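Local coordinates for ferrichrome-binding protein (Bacillus subtilis subsp. subtilis, PDB 3G9Q), which binds iron(3+)-hydroxamate complexes and passes them to the membrane-bound permease of its ABC transporter, and is required for the transport of ferrichrome and coprogen, at residues F28-I33 with T115-A121; F43-Y47 with D246-F250; I105-K109 with A121-L125; K138-V143 with T266-T270; D157-G162 with G194-L200. All blocks are in the same frame, centred on the assembly; numbering follows the deposited sequence.

The five contacts trace a two-lobed binding protein whose halves are spanned by helix 118-143. Contacts 1 and 3 sit side by side near the start of that helix, share Ala121 and have centres 8 Å apart; Leu31 CD1 of contact 1 touches Leu108 CD1 of contact 3 at 3.4 Å. Contact 4 uses the other end of the same helix, its centre about 31 Å from contact 1's. Contact 2 joins loops of the two lobes, about 22 Å from contact 1 and 23 Å from contact 4, centre to centre, probably near the interlobe cleft in which relatives hold their siderophore. Contact 5 belongs to the second lobe's sheet, its centre about 36 Å from contact 1's.

Contact 1 (F28-I33 with T115-A121); sequences FKTLGI and TGTEDKA
The hydroxyl of Thr115 is a polar atom settled inside a largely apolar contact. Its OG1 lies 3.6 Å from Ile33 CD1 across the contact, the two side chains meeting tip to tip, but its bonds are on its own side: Thr117 OG1 donates to Thr115 OG1 at 2.9 Å, and a further hydrogen bond joins it to the carbonyl of Phe111 in helix 106-115. The methyl CG2 of Thr115 meets both the Phe28 ring and Ile33 CG1. With chi1 at 51°, Thr117 OG1 stands between its backbone N and carbonyl carbon, a position that also sets it 3.3 Å from Leu31 CG, where the two side chains cross at about a right angle. Replacing Thr117 by an alanine would probably leave Thr115 OG1 without this donor and open a gap beside Leu31. Farther along, Leu31 CD1 packs on Ala121 CB at 3.8 Å. Lys120, bent at its second and fourth torsions, lays its methylenes along the carbonyl of Leu31 and returns NZ to Leu31 O in a weak 3.2 Å bond. Because that carbonyl ends helix 25-31, just before the positive-phi Gly32, the ammonium charge is likely to suit the helix's negative end.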
# COMPACT_ATOMS: atom_id res chain seq x y z
N PHE A 28 1.84 1.51 13.78
CA PHE A 28 2.17 1.35 15.18
C PHE A 28 3.54 0.68 15.30
O PHE A 28 4.30 0.96 16.22
CB PHE A 28 1.07 0.54 15.88
CG PHE A 28 -0.21 1.33 16.13
CD1 PHE A 28 -0.47 1.87 17.38
CD2 PHE A 28 -1.11 1.57 15.11
CE1 PHE A 28 -1.60 2.65 17.60
CE2 PHE A 28 -2.25 2.35 15.33
CZ PHE A 28 -2.49 2.89 16.57
N LYS A 29 3.86 -0.19 14.35
CA LYS A 29 5.15 -0.86 14.36
C LYS A 29 6.22 0.22 14.20
O LYS A 29 7.19 0.27 14.95
CB LYS A 29 5.25 -1.89 13.22
CG LYS A 29 6.51 -2.74 13.24
CD LYS A 29 6.64 -3.48 14.54
CE LYS A 29 8.09 -3.84 14.77
NZ LYS A 29 8.33 -4.25 16.18
N THR A 30 6.04 1.11 13.22
CA THR A 30 7.02 2.18 13.03
C THR A 30 7.17 3.01 14.31
O THR A 30 8.29 3.27 14.76
CB THR A 30 6.63 3.12 11.86
OG1 THR A 30 6.51 2.36 10.66
CG2 THR A 30 7.71 4.18 11.65
N LEU A 31 6.05 3.41 14.91
CA LEU A 31 6.09 4.20 16.13
C LEU A 31 6.69 3.43 17.32
O LEU A 31 7.17 4.03 18.29
CB LEU A 31 4.68 4.71 16.48
CG LEU A 31 4.10 5.99 15.86
CD1 LEU A 31 4.95 6.51 14.74
CD2 LEU A 31 2.68 5.70 15.40
N GLY A 32 6.68 2.10 17.24
CA GLY A 32 7.23 1.29 18.33
C GLY A 32 6.22 0.78 19.34
O GLY A 32 6.59 0.11 20.30
N ILE A 33 4.94 1.11 19.14
CA ILE A 33 3.89 0.65 20.04
C ILE A 33 3.75 -0.86 19.95
O ILE A 33 3.51 -1.42 18.88
CB ILE A 33 2.53 1.32 19.73
CG1 ILE A 33 2.50 2.74 20.27
CG2 ILE A 33 1.39 0.50 20.34
CD1 ILE A 33 3.33 3.75 19.48
N THR A 115 -0.48 8.57 20.55
CA THR A 115 0.27 7.69 21.44
C THR A 115 1.45 8.32 22.16
O THR A 115 2.06 7.68 23.02
CB THR A 115 0.77 6.44 20.66
OG1 THR A 115 1.55 6.85 19.52
CG2 THR A 115 -0.44 5.61 20.18
N GLY A 116 1.76 9.56 21.81
CA GLY A 116 2.87 10.27 22.42
C GLY A 116 4.22 9.81 21.89
O GLY A 116 5.16 9.62 22.65
N THR A 117 4.30 9.63 20.57
CA THR A 117 5.54 9.19 19.94
C THR A 117 5.87 10.03 18.70
O THR A 117 6.37 9.52 17.69
CB THR A 117 5.45 7.68 19.53
OG1 THR A 117 4.26 7.46 18.77
CG2 THR A 117 5.44 6.80 20.76
N GLU A 118 5.58 11.33 18.78
CA GLU A 118 5.82 12.24 17.67
C GLU A 118 7.29 12.24 17.19
O GLU A 118 7.57 12.62 16.06
CB GLU A 118 5.40 13.67 18.05
CG GLU A 118 3.93 13.83 18.50
CD GLU A 118 3.68 13.48 19.98
OE1 GLU A 118 2.58 13.77 20.49
OE2 GLU A 118 4.58 12.91 20.63
N ASP A 119 8.22 11.81 18.05
CA ASP A 119 9.63 11.78 17.67
C ASP A 119 9.92 10.60 16.76
O ASP A 119 10.79 10.65 15.90
CB ASP A 119 10.53 11.64 18.90
CG ASP A 119 10.87 10.17 19.21
OD1 ASP A 119 9.92 9.39 19.50
OD2 ASP A 119 12.07 9.81 19.17
N LYS A 120 9.19 9.51 16.98
CA LYS A 120 9.37 8.31 16.20
C LYS A 120 8.85 8.52 14.78
O LYS A 120 9.42 8.03 13.81
CB LYS A 120 8.64 7.14 16.86
CG LYS A 120 9.43 5.84 16.90
CD LYS A 120 10.45 5.82 18.02
CE LYS A 120 11.22 4.51 18.03
NZ LYS A 120 10.33 3.33 18.14
N ALA A 121 7.76 9.27 14.68
CA ALA A 121 7.11 9.57 13.41
C ALA A 121 7.88 10.58 12.57
O ALA A 121 8.05 10.38 11.37
CB ALA A 121 5.69 10.08 13.67

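Contact 2 (F43-Y47 with D246-F250); sequences FKNPY and DPIGF
Pro46 and Ile248 form the apolar part of this meeting of two loops, in which the CA atoms of Asn45 and Gly249 come within 5.5 Å. Ile248 carries CG2 anti to its own backbone N, and this branch reaches the other loop, 3.8 Å from Lys44 O and 4.2 Å from Pro46 CD. The proline ring also lies over the backbone of Gly249, its CG 3.9 Å from Gly249 CA, and approaches the carboxylate of Asp246 from the opposite direction.

Aromatic contacts continue the row. Tyr47 presents the edge of its ring to the carbonyl of Gly249, with CE1 3.6 Å from Gly249 O and that oxygen near the ring plane. Its hydroxyl lies obliquely by the Phe250 ring, and both aromatic side chains also rest on Gln261 of helix 255-270.

Hydrogen bonds are used within each loop, and none crosses between the two segments. Asn45 OD1 accepts Tyr47 N at 3.2 Å in a weak but almost straight bond (176°), an Asx turn, while Asn45 ND2 bonds to Ser257 OG. In the partner loop Asp246 O receives Phe250 N at 3.2 Å, and Asp246 OD2 takes a weak bond from Gly249 N. The hydrogen bonds thus lie within each loop, and the two loops meet through van der Waals contacts. One follows strand 35-37 of the first lobe and the other strand 242-244 of the second, so the pair bridges the two lobes of the solute-binding fold, probably close to the cleft in which relatives bind ferric siderophores.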
# COMPACT_ATOMS: atom_id res chain seq x y z
N PHE A 43 -0.26 -11.26 8.62
CA PHE A 43 0.59 -12.45 8.56
C PHE A 43 0.70 -13.00 7.15
O PHE A 43 1.08 -14.15 6.95
CB PHE A 43 0.04 -13.53 9.50
CG PHE A 43 -0.10 -13.06 10.91
CD1 PHE A 43 -1.11 -12.18 11.27
CD2 PHE A 43 0.82 -13.46 11.87
CE1 PHE A 43 -1.19 -11.69 12.56
CE2 PHE A 43 0.75 -12.97 13.17
CZ PHE A 43 -0.26 -12.09 13.51
N LYS A 44 0.36 -12.18 6.16
CA LYS A 44 0.46 -12.61 4.77
C LYS A 44 1.25 -11.61 3.94
O LYS A 44 1.81 -11.95 2.90
CB LYS A 44 -0.92 -12.81 4.15
CG LYS A 44 -1.61 -14.10 4.54
CD LYS A 44 -2.80 -14.35 3.64
CE LYS A 44 -3.52 -15.64 4.01
NZ LYS A 44 -3.98 -15.60 5.44
N ASN A 45 1.28 -10.36 4.42
CA ASN A 45 2.00 -9.29 3.73
C ASN A 45 3.50 -9.59 3.72
O ASN A 45 4.10 -9.80 4.75
CB ASN A 45 1.73 -7.97 4.43
CG ASN A 45 2.31 -6.79 3.69
OD1 ASN A 45 2.84 -6.93 2.58
ND2 ASN A 45 2.21 -5.62 4.29
N PRO A 46 4.12 -9.63 2.53
CA PRO A 46 5.55 -9.92 2.47
C PRO A 46 6.41 -8.89 3.18
O PRO A 46 7.55 -9.18 3.54
CB PRO A 46 5.82 -9.97 0.97
CG PRO A 46 4.82 -8.98 0.43
CD PRO A 46 3.58 -9.37 1.19
N TYR A 47 5.88 -7.70 3.39
CA TYR A 47 6.69 -6.70 4.06
C TYR A 47 6.58 -6.83 5.59
O TYR A 47 7.34 -6.20 6.34
CB TYR A 47 6.31 -5.29 3.57
CG TYR A 47 6.52 -5.10 2.08
CD1 TYR A 47 5.53 -4.52 1.28
CD2 TYR A 47 7.70 -5.52 1.45
CE1 TYR A 47 5.69 -4.38 -0.10
CE2 TYR A 47 7.88 -5.39 0.07
CZ TYR A 47 6.86 -4.82 -0.70
OH TYR A 47 7.00 -4.71 -2.07
N ASP A 246 3.16 -7.85 -6.75
CA ASP A 246 2.49 -8.72 -5.80
C ASP A 246 1.28 -8.01 -5.20
O ASP A 246 1.41 -7.01 -4.49
CB ASP A 246 3.47 -9.16 -4.70
CG ASP A 246 2.87 -10.18 -3.76
OD1 ASP A 246 2.25 -11.15 -4.25
OD2 ASP A 246 3.02 -10.02 -2.53
N PRO A 247 0.08 -8.55 -5.46
CA PRO A 247 -1.18 -7.98 -4.97
C PRO A 247 -1.30 -7.77 -3.46
O PRO A 247 -1.93 -6.81 -3.02
CB PRO A 247 -2.23 -8.94 -5.54
CG PRO A 247 -1.51 -10.24 -5.60
CD PRO A 247 -0.15 -9.86 -6.10
N ILE A 248 -0.67 -8.64 -2.67
CA ILE A 248 -0.71 -8.54 -1.21
C ILE A 248 0.23 -7.46 -0.68
O ILE A 248 -0.06 -6.78 0.30
CB ILE A 248 -0.33 -9.87 -0.56
CG1 ILE A 248 -1.13 -11.00 -1.22
CG2 ILE A 248 -0.57 -9.78 0.96
CD1 ILE A 248 -0.66 -12.40 -0.88
N GLY A 249 1.37 -7.32 -1.34
CA GLY A 249 2.34 -6.33 -0.92
C GLY A 249 1.85 -4.92 -1.14
O GLY A 249 2.06 -4.06 -0.28
N PHE A 250 1.20 -4.68 -2.27
CA PHE A 250 0.69 -3.35 -2.61
C PHE A 250 -0.72 -3.05 -2.12
O PHE A 250 -1.34 -2.04 -2.49
CB PHE A 250 0.79 -3.14 -4.11
CG PHE A 250 2.19 -2.92 -4.58
CD1 PHE A 250 2.63 -1.63 -4.89
CD2 PHE A 250 3.07 -3.99 -4.69
CE1 PHE A 250 3.95 -1.42 -5.29
CE2 PHE A 250 4.39 -3.80 -5.09
CZ PHE A 250 4.84 -2.51 -5.40

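Contact 3 (I105-K109 with A121-L125); sequences IEQLK and AEKWL
Ile105 and Leu125, with CA atoms 7.9 Å apart, and Lys109 and Ala121, 6.5 Å apart, match up in reverse order, so the two segments run in opposite directions. Leu125 enters between the side chains of the facing segment. Its CD2 meets Ile105 CG2 and, at 4.0 Å, Leu108 CD2, the two leucines sliding past each other in opposite directions. Its other methyl, CD1, is covered by the aliphatic part of Lys109, whose chain runs across it with CD 3.8 Å away. An alanine in place of Leu125 would remove both methyls and is likely to leave a gap bordered by Ile105, Leu108 and Lys109. Leu108, its CG anti to the backbone N (chi1 168°), extends toward helix 118-143, putting CG 3.9 Å from Ala121 CB and CD2 3.8 Å from Trp124 CE3. The indole is fixed from elsewhere: NE1 bonds to Glu259 and the ring stacks on Trp128. Leu108 also touches Tyr27, extending the apolar layer to helix 25-31. The pair forms an antiparallel alpha-hairpin, in which helix 106-115 of the first lobe turns directly into the long helix spanning the two lobes of this binding-protein family.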
# COMPACT_ATOMS: atom_id res chain seq x y z
N ILE A 105 0.53 10.33 5.33
CA ILE A 105 1.67 10.71 6.15
C ILE A 105 1.04 11.45 7.32
O ILE A 105 1.65 11.62 8.37
CB ILE A 105 2.63 11.65 5.39
CG1 ILE A 105 3.46 10.86 4.38
CG2 ILE A 105 3.54 12.37 6.37
CD1 ILE A 105 4.18 11.70 3.33
N GLU A 106 -0.21 11.89 7.12
CA GLU A 106 -0.96 12.60 8.16
C GLU A 106 -1.48 11.55 9.14
O GLU A 106 -1.46 11.77 10.36
CB GLU A 106 -2.13 13.37 7.54
CG GLU A 106 -1.77 14.28 6.35
CD GLU A 106 -0.79 15.43 6.68
OE1 GLU A 106 -0.27 16.04 5.71
OE2 GLU A 106 -0.55 15.72 7.88
N GLN A 107 -1.93 10.42 8.60
CA GLN A 107 -2.45 9.30 9.39
C GLN A 107 -1.40 8.80 10.38
O GLN A 107 -1.74 8.24 11.42
CB GLN A 107 -2.86 8.15 8.46
CG GLN A 107 -3.56 6.98 9.13
CD GLN A 107 -4.82 7.38 9.86
OE1 GLN A 107 -4.76 7.97 10.93
NE2 GLN A 107 -5.97 7.07 9.28
N LEU A 108 -0.12 8.99 10.03
CA LEU A 108 1.00 8.58 10.88
C LEU A 108 1.23 9.60 12.00
O LEU A 108 1.67 9.26 13.10
CB LEU A 108 2.29 8.46 10.06
CG LEU A 108 3.60 8.32 10.85
CD1 LEU A 108 3.59 7.03 11.62
CD2 LEU A 108 4.78 8.38 9.92
N LYS A 109 0.95 10.86 11.69
CA LYS A 109 1.13 11.92 12.66
C LYS A 109 -0.08 11.95 13.58
O LYS A 109 -0.00 12.49 14.68
CB LYS A 109 1.34 13.26 11.94
CG LYS A 109 2.49 13.23 10.93
CD LYS A 109 3.41 14.44 11.02
CE LYS A 109 2.75 15.72 10.52
NZ LYS A 109 3.65 16.91 10.72
N ALA A 121 7.76 9.27 14.68
CA ALA A 121 7.11 9.57 13.41
C ALA A 121 7.88 10.58 12.57
O ALA A 121 8.05 10.38 11.37
CB ALA A 121 5.69 10.08 13.67
N GLU A 122 8.34 11.66 13.19
CA GLU A 122 9.09 12.69 12.48
C GLU A 122 10.43 12.11 12.05
O GLU A 122 11.00 12.53 11.05
CB GLU A 122 9.29 13.90 13.39
CG GLU A 122 10.14 13.62 14.62
CD GLU A 122 10.16 14.78 15.62
OE1 GLU A 122 9.10 15.08 16.23
OE2 GLU A 122 11.23 15.39 15.82
N LYS A 123 10.92 11.14 12.81
CA LYS A 123 12.20 10.50 12.51
C LYS A 123 12.08 9.69 11.21
O LYS A 123 12.90 9.84 10.30
CB LYS A 123 12.60 9.58 13.67
CG LYS A 123 14.09 9.28 13.79
CD LYS A 123 14.60 8.50 12.59
CE LYS A 123 16.06 8.08 12.76
NZ LYS A 123 16.56 7.30 11.58
N TRP A 124 11.05 8.85 11.12
CA TRP A 124 10.80 8.02 9.94
C TRP A 124 10.47 8.88 8.70
O TRP A 124 10.87 8.54 7.58
CB TRP A 124 9.63 7.05 10.20
CG TRP A 124 9.34 6.15 9.02
CD1 TRP A 124 9.87 4.91 8.77
CD2 TRP A 124 8.49 6.46 7.90
NE1 TRP A 124 9.40 4.43 7.56
CE2 TRP A 124 8.56 5.36 7.01
CE3 TRP A 124 7.69 7.56 7.56
CZ2 TRP A 124 7.85 5.33 5.80
CZ3 TRP A 124 6.98 7.53 6.35
CH2 TRP A 124 7.07 6.41 5.49
N LEU A 125 9.74 9.98 8.89
CA LEU A 125 9.40 10.87 7.79
C LEU A 125 10.68 11.43 7.17
O LEU A 125 10.78 11.58 5.95
CB LEU A 125 8.54 12.03 8.28
CG LEU A 125 7.12 11.61 8.66
CD1 LEU A 125 6.35 12.81 9.25
CD2 LEU A 125 6.41 11.05 7.42

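Contact 4 (K138-V143 with T266-T270); sequences KIKKAV and TESLT
Ile139 reaches from helix 138-143 into the facing helix and can be followed atom by atom to Thr266 and Thr270. From CB, the branch CG2 heads for Leu269, lying 3.7 Å from Leu269 CD1, the two side chains set roughly perpendicular. The other branch leaves through CG1, anti to the carbonyl carbon (chi1 -49°), then bends so that its tip, CD1, meets two threonine methyls, 3.3 Å from Thr266 CG2 and 3.6 Å from Thr270 CG2. The helix segments run nearly parallel, 26° between their directions with axes 9.7 Å apart. This is the far end of the long helix typical of these bilobal iron-complex binding proteins, packed along the C-terminal helix 255-270. Thr270 directs its methyl to the facing helix while its hydroxyl bonds within its own: OG1 donates to Thr266 O at 2.8 Å, from above the carbonyl plane, 41° out of it. The same methyl is covered from the side by Lys138, whose CD lies across it, 3.4 Å from Thr270 CG2. Ala142 CB adds a contact at 4.0 Å to Thr270 CG2. Beyond it, Val143 CG1 approaches Leu269 O, and Leu178 lies against Ile139, Val143 and Leu269 alike.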
# COMPACT_ATOMS: atom_id res chain seq x y z
N LYS A 138 17.70 8.83 -8.85
CA LYS A 138 18.30 7.62 -9.39
C LYS A 138 17.48 7.07 -10.56
O LYS A 138 18.04 6.59 -11.55
CB LYS A 138 18.41 6.57 -8.29
CG LYS A 138 19.45 5.51 -8.56
CD LYS A 138 18.80 4.20 -8.92
CE LYS A 138 19.58 3.02 -8.35
NZ LYS A 138 19.52 2.98 -6.87
N ILE A 139 16.16 7.16 -10.43
CA ILE A 139 15.22 6.68 -11.44
C ILE A 139 15.17 7.64 -12.64
O ILE A 139 15.35 7.20 -13.77
CB ILE A 139 13.76 6.51 -10.85
CG1 ILE A 139 13.78 5.72 -9.55
CG2 ILE A 139 12.87 5.75 -11.83
CD1 ILE A 139 14.42 4.30 -9.58
N LYS A 140 14.92 8.93 -12.43
CA LYS A 140 14.85 9.89 -13.55
C LYS A 140 16.08 9.77 -14.44
O LYS A 140 16.03 10.04 -15.64
CB LYS A 140 14.74 11.35 -13.05
CG LYS A 140 13.46 11.68 -12.25
CD LYS A 140 12.22 11.89 -13.11
CE LYS A 140 12.07 13.35 -13.54
NZ LYS A 140 13.25 13.85 -14.31
N LYS A 141 17.20 9.35 -13.85
CA LYS A 141 18.43 9.18 -14.60
C LYS A 141 18.33 7.95 -15.51
O LYS A 141 18.73 7.99 -16.67
CB LYS A 141 19.59 9.05 -13.62
CG LYS A 141 20.97 9.19 -14.23
CD LYS A 141 22.04 9.02 -13.17
CE LYS A 141 21.95 7.64 -12.51
NZ LYS A 141 23.04 7.38 -11.51
N ALA A 142 17.77 6.86 -14.98
CA ALA A 142 17.62 5.62 -15.74
C ALA A 142 16.44 5.57 -16.72
O ALA A 142 16.52 4.84 -17.70
CB ALA A 142 17.53 4.44 -14.77
N VAL A 143 15.35 6.33 -16.48
CA VAL A 143 14.19 6.29 -17.37
C VAL A 143 13.79 7.59 -18.04
O VAL A 143 12.99 7.60 -18.97
CB VAL A 143 12.92 5.80 -16.65
CG1 VAL A 143 13.22 4.52 -15.89
CG2 VAL A 143 12.39 6.89 -15.75
N THR A 266 11.94 0.92 -7.46
CA THR A 266 13.29 1.36 -7.81
C THR A 266 14.15 0.25 -8.40
O THR A 266 14.72 0.42 -9.48
CB THR A 266 13.99 1.94 -6.58
OG1 THR A 266 13.15 2.95 -5.99
CG2 THR A 266 15.33 2.56 -6.98
N GLU A 267 14.25 -0.87 -7.70
CA GLU A 267 15.04 -1.98 -8.21
C GLU A 267 14.59 -2.38 -9.61
O GLU A 267 15.42 -2.51 -10.51
CB GLU A 267 14.94 -3.20 -7.27
CG GLU A 267 15.61 -4.45 -7.83
CD GLU A 267 17.11 -4.29 -8.08
OE1 GLU A 267 17.68 -5.13 -8.81
OE2 GLU A 267 17.74 -3.34 -7.55
N SER A 268 13.28 -2.55 -9.80
CA SER A 268 12.72 -2.94 -11.10
C SER A 268 13.12 -1.98 -12.20
O SER A 268 13.56 -2.40 -13.27
CB SER A 268 11.19 -2.96 -11.05
OG SER A 268 10.68 -3.74 -9.99
N LEU A 269 12.94 -0.69 -11.94
CA LEU A 269 13.26 0.36 -12.91
C LEU A 269 14.72 0.68 -13.13
O LEU A 269 15.03 1.50 -13.99
CB LEU A 269 12.54 1.65 -12.55
CG LEU A 269 11.02 1.60 -12.63
CD1 LEU A 269 10.49 3.03 -12.58
CD2 LEU A 269 10.57 0.92 -13.92
N THR A 270 15.62 0.06 -12.38
CA THR A 270 17.05 0.33 -12.55
C THR A 270 17.94 -0.89 -12.73
O THR A 270 19.15 -0.71 -12.87
CB THR A 270 17.65 1.13 -11.36
OG1 THR A 270 17.47 0.40 -10.14
CG2 THR A 270 17.03 2.53 -11.24

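Contact 5 (D157-G162 with G194-L200); sequences DIYVFG and GYTSISL
Ile158, Val160, Ile198 and Leu200 make the apolar centre where two antiparallel strands pair. Ile158 CD1 touches Leu200 CD1 at 3.8 Å, while Val160 CG1 reaches Ile198 CG2 at 4.0 Å. That branch of Val160 lies between its backbone N and carbonyl carbon (chi1 45°), which turns it toward the neighbouring strand. Leu203 of helix 203-206 rests on Ile158 and Ile198, and helix 182-189 covers Val160 through Thr184, so this side of the sheet faces protein.

Beneath the side chains the antiparallel strands are joined by backbone bonds. Ile158 and Ile198 form a hydrogen-bonded pair, Ile198 N donating to Ile158 O at 2.9 Å; the return bond is weak. Tyr159 and Ser197, a non-hydrogen-bonded pair, come next along the strands. Val160 N gives Thr196 O an almost straight bond (174°), also of 2.9 Å, and Gly162 N reaches Gly194 O at 3.0 Å.

Aromatic groups dominate the opposite face. The Tyr159 and Tyr195 side chains lie side by side and point the same way, yet their rings are turned 79° apart, with Tyr159 CD2 3.8 Å from Tyr195 CE1. Phe161 adds its CD2 against Tyr195 CB. At the polar edge the Ser197 hydroxyl stands beside Asp157 CB, 3.6 Å from OG, and the Tyr159 hydroxyl is bonded to Asn154.

Strand 195-198 is outermost in its mixed five-stranded sheet of the second lobe, so backbone bonds to strand 157-161 set its alignment, with aliphatic contacts on one face and aromatic ones on the other adding to its hold.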
# COMPACT_ATOMS: atom_id res chain seq x y z
N ASP A 157 -11.91 -8.17 -16.95
CA ASP A 157 -11.63 -6.77 -16.68
C ASP A 157 -10.18 -6.50 -16.32
O ASP A 157 -9.54 -7.30 -15.65
CB ASP A 157 -12.52 -6.27 -15.55
CG ASP A 157 -13.98 -6.27 -15.91
OD1 ASP A 157 -14.82 -6.23 -14.98
OD2 ASP A 157 -14.28 -6.31 -17.13
N ILE A 158 -9.68 -5.35 -16.76
CA ILE A 158 -8.31 -4.93 -16.48
C ILE A 158 -8.37 -3.52 -15.89
O ILE A 158 -8.98 -2.61 -16.47
CB ILE A 158 -7.45 -4.90 -17.76
CG1 ILE A 158 -7.35 -6.31 -18.35
CG2 ILE A 158 -6.07 -4.36 -17.45
CD1 ILE A 158 -6.85 -6.36 -19.79
N TYR A 159 -7.76 -3.35 -14.72
CA TYR A 159 -7.77 -2.05 -14.05
C TYR A 159 -6.45 -1.29 -14.29
O TYR A 159 -5.38 -1.83 -14.06
CB TYR A 159 -8.02 -2.23 -12.54
CG TYR A 159 -9.16 -3.19 -12.18
CD1 TYR A 159 -8.88 -4.45 -11.61
CD2 TYR A 159 -10.50 -2.86 -12.39
CE1 TYR A 159 -9.92 -5.36 -11.27
CE2 TYR A 159 -11.54 -3.75 -12.06
CZ TYR A 159 -11.24 -5.00 -11.50
OH TYR A 159 -12.25 -5.88 -11.18
N VAL A 160 -6.54 -0.06 -14.81
CA VAL A 160 -5.36 0.77 -15.03
C VAL A 160 -5.41 1.82 -13.93
O VAL A 160 -6.23 2.73 -13.98
CB VAL A 160 -5.36 1.47 -16.43
CG1 VAL A 160 -6.72 2.05 -16.71
CG2 VAL A 160 -4.31 2.56 -16.48
N PHE A 161 -4.54 1.67 -12.93
CA PHE A 161 -4.54 2.59 -11.80
C PHE A 161 -3.88 3.93 -12.03
O PHE A 161 -3.02 4.07 -12.89
CB PHE A 161 -3.92 1.92 -10.58
CG PHE A 161 -4.61 0.67 -10.18
CD1 PHE A 161 -4.14 -0.57 -10.59
CD2 PHE A 161 -5.79 0.72 -9.44
CE1 PHE A 161 -4.83 -1.75 -10.28
CE2 PHE A 161 -6.49 -0.44 -9.12
CZ PHE A 161 -6.01 -1.68 -9.55
N GLY A 162 -4.31 4.91 -11.26
CA GLY A 162 -3.73 6.24 -11.36
C GLY A 162 -2.89 6.48 -10.12
O GLY A 162 -2.20 5.57 -9.65
N GLY A 194 -10.03 7.34 -9.57
CA GLY A 194 -8.68 6.91 -9.25
C GLY A 194 -8.19 5.76 -10.10
O GLY A 194 -7.01 5.41 -10.04
N TYR A 195 -9.08 5.16 -10.89
CA TYR A 195 -8.72 4.05 -11.78
C TYR A 195 -9.71 3.97 -12.95
O TYR A 195 -10.65 4.74 -13.01
CB TYR A 195 -8.69 2.72 -11.00
CG TYR A 195 -10.04 2.10 -10.79
CD1 TYR A 195 -10.54 1.17 -11.70
CD2 TYR A 195 -10.84 2.49 -9.71
CE1 TYR A 195 -11.81 0.65 -11.55
CE2 TYR A 195 -12.12 1.98 -9.55
CZ TYR A 195 -12.60 1.06 -10.48
OH TYR A 195 -13.87 0.56 -10.33
N THR A 196 -9.47 3.04 -13.87
CA THR A 196 -10.33 2.86 -15.04
C THR A 196 -10.29 1.40 -15.45
O THR A 196 -9.21 0.83 -15.64
CB THR A 196 -9.83 3.68 -16.28
OG1 THR A 196 -9.72 5.07 -15.94
CG2 THR A 196 -10.80 3.53 -17.45
N SER A 197 -11.46 0.79 -15.59
CA SER A 197 -11.53 -0.59 -16.02
C SER A 197 -11.68 -0.54 -17.53
O SER A 197 -12.61 0.09 -18.04
CB SER A 197 -12.73 -1.30 -15.39
OG SER A 197 -12.72 -2.67 -15.76
N ILE A 198 -10.76 -1.18 -18.24
CA ILE A 198 -10.79 -1.18 -19.70
C ILE A 198 -10.85 -2.59 -20.27
O ILE A 198 -10.73 -3.58 -19.55
CB ILE A 198 -9.55 -0.45 -20.30
CG1 ILE A 198 -8.32 -1.38 -20.32
CG2 ILE A 198 -9.26 0.80 -19.51
CD1 ILE A 198 -7.17 -0.90 -21.21
N SER A 199 -11.06 -2.66 -21.59
CA SER A 199 -11.12 -3.94 -22.29
C SER A 199 -9.71 -4.29 -22.77
O SER A 199 -8.85 -3.41 -22.87
CB SER A 199 -12.06 -3.82 -23.49
OG SER A 199 -11.56 -2.90 -24.44
N LEU A 200 -9.49 -5.56 -23.08
CA LEU A 200 -8.20 -6.05 -23.56
C LEU A 200 -7.81 -5.42 -24.89
O LEU A 200 -6.66 -5.50 -25.32
CB LEU A 200 -8.23 -7.57 -23.72
CG LEU A 200 -6.92 -8.23 -24.12
CD1 LEU A 200 -5.86 -7.93 -23.08
CD2 LEU A 200 -7.12 -9.73 -24.25